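Exopolygalacturonate lyase (Vibrio vulnificus, PDB 5A29) probably cleaves pectic polysaccharides by beta-elimination as a manganese-binding lyase of polysaccharide lyase family 2. Local coordinates at residues 95-98 with 99-103; 174-177 with 178-182; 318-322 with 323-327. All coordinates share one frame; numbering follows the deposited sequence.

Contact 1 (95-98 with 99-103)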
loop_
_atom_site.group_PDB
_atom_site.type_symbol
_atom_site.label_atom_id
_atom_site.label_comp_id
_atom_site.label_asym_id
_atom_site.label_seq_id
_atom_site.Cartn_x
_atom_site.Cartn_y
_atom_site.Cartn_z
ATOM N N THR A 95 -15.047 10.981 -4.977
ATOM C CA THR A 95 -14.576 12.272 -5.478
ATOM C C THR A 95 -14.262 12.171 -6.954
ATOM O O THR A 95 -14.543 13.123 -7.724
ATOM C CB THR A 95 -13.317 12.820 -4.672
ATOM O OG1 THR A 95 -12.191 11.922 -4.823
ATOM C CG2 THR A 95 -13.612 13.095 -3.238
ATOM N N ALA A 96 -13.693 11.026 -7.415
ATOM C CA ALA A 96 -13.465 10.865 -8.851
ATOM C C ALA A 96 -14.799 10.942 -9.671
ATOM O O ALA A 96 -14.826 11.514 -10.786
ATOM C CB ALA A 96 -12.716 9.541 -9.170
ATOM N N MET A 97 -15.848 10.328 -9.139
ATOM C CA MET A 97 -17.149 10.288 -9.871
ATOM C C MET A 97 -17.689 11.731 -9.995
ATOM O O MET A 97 -18.207 12.129 -11.055
ATOM C CB MET A 97 -18.153 9.487 -9.057
ATOM C CG MET A 97 -19.447 9.258 -9.827
ATOM S SD MET A 97 -19.198 8.151 -11.264
ATOM C CE MET A 97 -20.893 7.604 -11.505
ATOM N N SER A 98 -17.519 12.549 -8.958
ATOM C CA SER A 98 -17.962 13.957 -9.107
ATOM C C SER A 98 -17.116 14.677 -10.147
ATOM O O SER A 98 -17.639 15.529 -10.919
ATOM C CB SER A 98 -17.940 14.744 -7.775
ATOM O OG SER A 98 -19.046 14.403 -7.006
ATOM N N VAL A 99 -15.817 14.396 -10.216
ATOM C CA VAL A 99 -14.982 15.044 -11.243
ATOM C C VAL A 99 -15.466 14.674 -12.648
ATOM O O VAL A 99 -15.606 15.539 -13.555
ATOM C CB VAL A 99 -13.470 14.616 -11.119
ATOM C CG1 VAL A 99 -12.667 14.911 -12.385
ATOM C CG2 VAL A 99 -12.844 15.261 -9.913
ATOM N N VAL A 100 -15.705 13.389 -12.876
ATOM C CA VAL A 100 -15.958 12.988 -14.272
ATOM C C VAL A 100 -17.400 13.278 -14.691
ATOM O O VAL A 100 -17.669 13.401 -15.858
ATOM C CB VAL A 100 -15.605 11.525 -14.610
ATOM C CG1 VAL A 100 -14.113 11.264 -14.342
ATOM C CG2 VAL A 100 -16.481 10.493 -13.937
ATOM N N THR A 101 -18.308 13.270 -13.747
ATOM C CA THR A 101 -19.713 13.504 -14.081
ATOM C C THR A 101 -20.114 14.979 -13.980
ATOM O O THR A 101 -21.169 15.332 -14.467
ATOM C CB THR A 101 -20.700 12.677 -13.260
ATOM O OG1 THR A 101 -20.601 13.045 -11.904
ATOM C CG2 THR A 101 -20.533 11.145 -13.457
ATOM N N GLU A 102 -19.299 15.817 -13.336
ATOM C CA GLU A 102 -19.647 17.208 -12.990
ATOM C C GLU A 102 -20.872 17.252 -12.115
ATOM O O GLU A 102 -21.619 18.215 -12.158
ATOM C CB GLU A 102 -19.947 18.006 -14.269
ATOM C CG GLU A 102 -18.883 17.889 -15.325
ATOM C CD GLU A 102 -17.707 18.773 -15.019
ATOM O OE1 GLU A 102 -17.659 19.390 -13.926
ATOM O OE2 GLU A 102 -16.836 18.857 -15.899
ATOM N N ASP A 103 -21.128 16.176 -11.383
ATOM C CA ASP A 103 -22.240 16.092 -10.456
ATOM C C ASP A 103 -21.676 16.023 -9.021
ATOM O O ASP A 103 -21.009 15.028 -8.652
ATOM C CB ASP A 103 -23.098 14.871 -10.809
ATOM C CG ASP A 103 -24.371 14.732 -9.922
ATOM O OD1 ASP A 103 -24.471 15.375 -8.857
ATOM O OD2 ASP A 103 -25.268 13.920 -10.274
#

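Contact 2 (174-177 with 178-182)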
loop_
_atom_site.group_PDB
_atom_site.type_symbol
_atom_site.label_atom_id
_atom_site.label_comp_id
_atom_site.label_asym_id
_atom_site.label_seq_id
_atom_site.Cartn_x
_atom_site.Cartn_y
_atom_site.Cartn_z
ATOM N N GLU A 174 -4.583 17.666 10.793
ATOM C CA GLU A 174 -3.304 18.072 11.464
ATOM C C GLU A 174 -3.051 17.305 12.757
ATOM O O GLU A 174 -1.960 16.740 12.956
ATOM C CB GLU A 174 -3.271 19.570 11.779
ATOM C CG GLU A 174 -1.988 20.035 12.471
ATOM C CD GLU A 174 -2.103 21.430 13.045
ATOM O OE1 GLU A 174 -2.939 22.179 12.516
ATOM O OE2 GLU A 174 -1.390 21.766 14.019
ATOM N N ARG A 175 -4.025 17.284 13.682
ATOM C CA ARG A 175 -3.828 16.527 14.916
ATOM C C ARG A 175 -3.572 15.031 14.686
ATOM O O ARG A 175 -2.767 14.394 15.393
ATOM C CB ARG A 175 -4.979 16.678 15.922
ATOM C CG ARG A 175 -5.140 18.120 16.451
ATOM C CD ARG A 175 -6.424 18.243 17.279
ATOM N NE ARG A 175 -6.693 17.064 18.142
ATOM C CZ ARG A 175 -6.190 16.855 19.354
ATOM N NH1 ARG A 175 -5.368 17.746 19.907
ATOM N NH2 ARG A 175 -6.531 15.762 20.024
ATOM N N TYR A 176 -4.274 14.450 13.724
ATOM C CA TYR A 176 -4.043 13.041 13.413
ATOM C C TYR A 176 -2.565 12.756 13.021
ATOM O O TYR A 176 -1.970 11.838 13.578
ATOM C CB TYR A 176 -4.998 12.520 12.298
ATOM C CG TYR A 176 -4.620 11.102 11.970
ATOM C CD1 TYR A 176 -4.918 10.092 12.855
ATOM C CD2 TYR A 176 -3.874 10.814 10.826
ATOM C CE1 TYR A 176 -4.510 8.809 12.634
ATOM C CE2 TYR A 176 -3.423 9.518 10.582
ATOM C CZ TYR A 176 -3.737 8.544 11.491
ATOM O OH TYR A 176 -3.369 7.267 11.261
ATOM N N ILE A 177 -2.042 13.472 12.033
ATOM C CA ILE A 177 -0.665 13.250 11.577
ATOM C C ILE A 177 0.344 13.413 12.742
ATOM O O ILE A 177 1.280 12.616 12.899
ATOM C CB ILE A 177 -0.338 14.194 10.402
ATOM C CG1 ILE A 177 -1.183 13.780 9.171
ATOM C CG2 ILE A 177 1.152 14.234 10.047
ATOM C CD1 ILE A 177 -1.116 14.831 8.060
ATOM N N LYS A 178 0.156 14.464 13.556
ATOM C CA LYS A 178 1.032 14.684 14.749
ATOM C C LYS A 178 0.874 13.569 15.774
ATOM O O LYS A 178 1.859 13.086 16.316
ATOM C CB LYS A 178 0.716 16.084 15.358
ATOM C CG LYS A 178 1.198 17.217 14.455
ATOM C CD LYS A 178 0.866 18.584 15.144
ATOM C CE LYS A 178 1.404 19.732 14.310
ATOM N NZ LYS A 178 1.079 21.049 14.934
ATOM N N ALA A 179 -0.344 13.054 15.936
ATOM C CA ALA A 179 -0.604 11.969 16.882
ATOM C C ALA A 179 -0.046 10.668 16.355
ATOM O O ALA A 179 0.439 9.841 17.125
ATOM C CB ALA A 179 -2.108 11.809 17.159
ATOM N N PHE A 180 -0.078 10.494 15.028
ATOM C CA PHE A 180 0.409 9.209 14.417
ATOM C C PHE A 180 1.944 9.131 14.723
ATOM O O PHE A 180 2.465 8.133 15.200
ATOM C CB PHE A 180 0.109 9.356 12.883
ATOM C CG PHE A 180 0.591 8.199 12.020
ATOM C CD1 PHE A 180 0.711 6.916 12.522
ATOM C CD2 PHE A 180 0.840 8.418 10.681
ATOM C CE1 PHE A 180 1.088 5.823 11.697
ATOM C CE2 PHE A 180 1.243 7.366 9.828
ATOM C CZ PHE A 180 1.411 6.066 10.351
ATOM N N TRP A 181 2.669 10.175 14.374
ATOM C CA TRP A 181 4.125 10.211 14.666
ATOM C C TRP A 181 4.381 10.042 16.190
ATOM O O TRP A 181 5.196 9.229 16.602
ATOM C CB TRP A 181 4.754 11.488 14.118
ATOM C CG TRP A 181 5.202 11.375 12.685
ATOM C CD1 TRP A 181 4.380 11.341 11.536
ATOM C CD2 TRP A 181 6.552 11.274 12.219
ATOM N NE1 TRP A 181 5.178 11.224 10.404
ATOM C CE2 TRP A 181 6.503 11.206 10.790
ATOM C CE3 TRP A 181 7.825 11.282 12.869
ATOM C CZ2 TRP A 181 7.651 11.137 10.018
ATOM C CZ3 TRP A 181 8.969 11.196 12.103
ATOM C CH2 TRP A 181 8.888 11.145 10.683
ATOM N N GLN A 182 3.652 10.791 17.009
ATOM C CA GLN A 182 3.864 10.752 18.483
ATOM C C GLN A 182 3.616 9.350 19.043
ATOM O O GLN A 182 4.363 8.849 19.864
ATOM C CB GLN A 182 2.957 11.850 19.132
ATOM C CG GLN A 182 2.835 11.755 20.666
ATOM C CD GLN A 182 4.082 12.321 21.372
ATOM O OE1 GLN A 182 5.063 12.632 20.728
ATOM N NE2 GLN A 182 4.045 12.416 22.694
#

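Contact 3 (318-322 with 323-327)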
loop_
_atom_site.group_PDB
_atom_site.type_symbol
_atom_site.label_atom_id
_atom_site.label_comp_id
_atom_site.label_asym_id
_atom_site.label_seq_id
_atom_site.Cartn_x
_atom_site.Cartn_y
_atom_site.Cartn_z
ATOM N N GLY A 318 27.052 -14.998 5.342
ATOM C CA GLY A 318 27.952 -14.000 5.950
ATOM C C GLY A 318 27.272 -12.665 6.218
ATOM O O GLY A 318 26.072 -12.626 6.470
ATOM N N ASN A 319 28.040 -11.576 6.090
ATOM C CA ASN A 319 27.624 -10.271 6.526
ATOM C C ASN A 319 26.442 -9.710 5.689
ATOM O O ASN A 319 25.776 -8.821 6.188
ATOM C CB ASN A 319 28.793 -9.290 6.314
ATOM C CG ASN A 319 29.926 -9.511 7.318
ATOM O OD1 ASN A 319 29.793 -10.276 8.273
ATOM N ND2 ASN A 319 30.988 -8.774 7.147
ATOM N N ILE A 320 26.267 -10.176 4.430
ATOM C CA ILE A 320 25.063 -9.683 3.636
ATOM C C ILE A 320 23.756 -10.088 4.363
ATOM O O ILE A 320 22.717 -9.426 4.199
ATOM C CB ILE A 320 25.124 -10.097 2.152
ATOM C CG1 ILE A 320 24.089 -9.289 1.292
ATOM C CG2 ILE A 320 24.861 -11.608 1.990
ATOM C CD1 ILE A 320 24.335 -7.768 1.282
ATOM N N ALA A 321 23.787 -11.181 5.166
ATOM C CA ALA A 321 22.543 -11.699 5.757
ATOM C C ALA A 321 22.149 -10.855 6.962
ATOM O O ALA A 321 22.357 -11.270 8.120
ATOM C CB ALA A 321 22.671 -13.205 6.169
ATOM N N ARG A 322 21.533 -9.689 6.704
ATOM C CA ARG A 322 20.923 -8.877 7.727
ATOM C C ARG A 322 19.576 -8.472 7.138
ATOM O O ARG A 322 19.450 -8.373 5.913
ATOM C CB ARG A 322 21.768 -7.598 8.027
ATOM C CG ARG A 322 23.168 -7.926 8.659
ATOM C CD ARG A 322 23.028 -8.636 10.023
ATOM N NE ARG A 322 24.361 -8.881 10.623
ATOM C CZ ARG A 322 25.226 -9.845 10.291
ATOM N NH1 ARG A 322 24.942 -10.819 9.412
ATOM N NH2 ARG A 322 26.430 -9.857 10.898
ATOM N N GLU A 323 18.644 -8.143 7.990
ATOM C CA GLU A 323 17.209 -8.012 7.534
ATOM C C GLU A 323 17.003 -6.987 6.425
ATOM O O GLU A 323 16.148 -7.190 5.512
ATOM C CB GLU A 323 16.296 -7.693 8.712
ATOM C CG GLU A 323 16.205 -8.905 9.664
ATOM C CD GLU A 323 15.400 -8.615 10.913
ATOM O OE1 GLU A 323 14.345 -7.878 10.862
ATOM O OE2 GLU A 323 15.744 -9.172 11.980
ATOM N N GLY A 324 17.714 -5.853 6.530
ATOM C CA GLY A 324 17.526 -4.795 5.489
ATOM C C GLY A 324 17.996 -5.206 4.128
ATOM O O GLY A 324 17.531 -4.661 3.124
ATOM N N ASN A 325 18.905 -6.177 4.042
ATOM C CA ASN A 325 19.420 -6.610 2.760
ATOM C C ASN A 325 18.604 -7.718 2.096
ATOM O O ASN A 325 18.883 -8.044 0.931
ATOM C CB ASN A 325 20.876 -7.094 2.868
ATOM C CG ASN A 325 21.772 -5.997 3.449
ATOM O OD1 ASN A 325 21.820 -4.888 2.900
ATOM N ND2 ASN A 325 22.438 -6.289 4.559
ATOM N N VAL A 326 17.555 -8.176 2.740
ATOM C CA VAL A 326 16.672 -9.200 2.078
ATOM C C VAL A 326 15.634 -8.509 1.138
ATOM O O VAL A 326 14.841 -7.679 1.611
ATOM C CB VAL A 326 15.918 -9.988 3.144
ATOM C CG1 VAL A 326 14.886 -10.950 2.507
ATOM C CG2 VAL A 326 16.929 -10.811 4.002
ATOM N N LEU A 327 15.689 -8.816 -0.142
ATOM C CA LEU A 327 14.811 -8.164 -1.114
ATOM C C LEU A 327 13.797 -9.244 -1.681
ATOM O O LEU A 327 13.230 -9.043 -2.742
ATOM C CB LEU A 327 15.588 -7.581 -2.289
ATOM C CG LEU A 327 16.655 -6.562 -1.793
ATOM C CD1 LEU A 327 17.250 -5.896 -3.030
ATOM C CD2 LEU A 327 16.002 -5.505 -0.923
#

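Contact 1 (95-98 with 99-103)
T101, the last residue of helix 88-101, lies over the carbonyl of M97, one turn back. With OG1 set between its own backbone N and carbonyl carbon (chi1 64°), the hydroxyl folds back and gives a hydrogen bond to M97 O, OG1 to O 2.7 Å, from above the carbonyl plane. T101 N reaches the same oxygen at 2.9 Å from the opposite face, so two donors of one residue grip M97 O. The hydroxyl oxygen also accepts from D103 N, OG1 to N 3.2 Å, which makes an ST turn. The methyl CG2 meets the bent M97 side chain at its sulfur, CG2 to SD 3.9 Å. Past E102, where phi turns positive, the chain folds back far enough for the buried S98 OG to donate to D103 O at 2.6 Å. S98 OG has a second partner in Q107 N, while D103 OD1 caps R105 N, so the two hydroxyls and the aspartate together tie the end of one helix to the start of the next. M97 touches L526 of helix 521-532 and V33, K37 and I40 of helix 27-46, and Y106 of helix 105-120 touches M97, S98 and T101.

Contact 2 (174-177 with 178-182)
K178 and E174 form an i to i+4 salt bridge along helix 170-184, and the lysine is stretched out along the helix to reach it. Its CB starts 3.7 Å from E174 O, the carbonyl that also takes K178 N in a nearly straight helical bond. CG comes beside that oxygen too, because it lies next to the lysine's backbone N and anti to its carbonyl carbon (chi1 -70°). From there the chain is fully extended: CD passes on toward the carboxylate, CE rests 3.9 Å from E174 CG, and NZ closes on E174 OE2 at 2.7 Å. The ammonium meets that oxygen on its anti side, 20° out of the carboxylate plane. Both charged groups are buried but well supplied: NZ also donates to the carbonyls of N255 and D205, and E174 OE1 accepts from N255 ND2.

On another side of the helix, Y176 and F180 both have CG anti to the backbone N, which sets the two rings one turn apart, side by side along the helix. The planes are only 18° apart, yet slid so far that the rings barely overlap, with centroids 5.8 Å from each other. What meets instead is F180 CB over the rim of one tyrosine face and Y176 OH over the rim of one phenylalanine face. That hydroxyl is hydrogen-bonded to H153, the residue before the manganese ligand E154, and Y162 of helix 162-168 touches both side chains. W181 packs against A244 of helix 234-250 and W262 of helix 259-272, its NE1 bonded to L240 O; its CD1 edge lies 3.6 Å from I177 O, the carbonyl that also accepts W181 N.

Contact 3 (318-322 with 323-327)
This is a local turn contact in the loop between helices 308-317 and 331-349, where the side-chain amide at the end of a short 3-10 turn bridges back to a carbonyl five residues earlier. N325 is the residue that closes it. Its CB points at the preceding segment, and CG lies anti to the carbonyl carbon (chi1 -57°), which brings ND2 to I320 O at 3.2 Å. The bond is bent, 135° at the hydrogen, and the donor stands above the carbonyl plane. R322 N, at 2.8 Å from I320 O, arrives from the same face, so the oxygen holds two donors; the backbone bond encloses A321 as the centre of an inverse gamma turn. I320 also packs its CD1 methyl against the asparagine amide, CD1 to CG 3.8 Å, the two side chains lying across one another. Both ends of the buried amide have partners beyond the turn: ND2 has a second acceptor in P223 O, and OD1 is hydrogen-bonded to S383 OG.

R322 adds two supports. Its carbonyl oxygen takes N325 N at 2.9 Å, the i to i+3 bond of the 3-10 segment 323-325, and its CB lies 3.8 Å from N325 ND2. Its side chain, bent at chi2, folds back over its own backbone, and NH1 donates to A321 O almost straight (169°). The guanidinium keeps that oxygen in its plane, although NH1 stands well above the plane of the carbonyl. The E323 carboxylate forms a salt bridge with R308, a residue of a tartrate pocket. The arrangement is an inverse gamma turn centred on A321 running into a single 3-10 turn, with asparagine and arginine side chains bonded to main-chain carbonyls of the interhelical loop.

The three contacts follow in series along the chain and none touches another. Contacts 1 and 3 lie on opposite sides of the chain's centre, 47 Å apart between centres, with contact 2 about 30 Å from the first and 32 Å from the third. Contact 2 is the one near the metal: the F180 side chain is about 8 Å from that of E154, a manganese ligand with H133 and H196, and about 12 Å from the manganese ion. Contact 3 is instead near a bound tartrate, about 6 Å from the E323 side chain. Contact 1, at the end of its helix, is away from these sites.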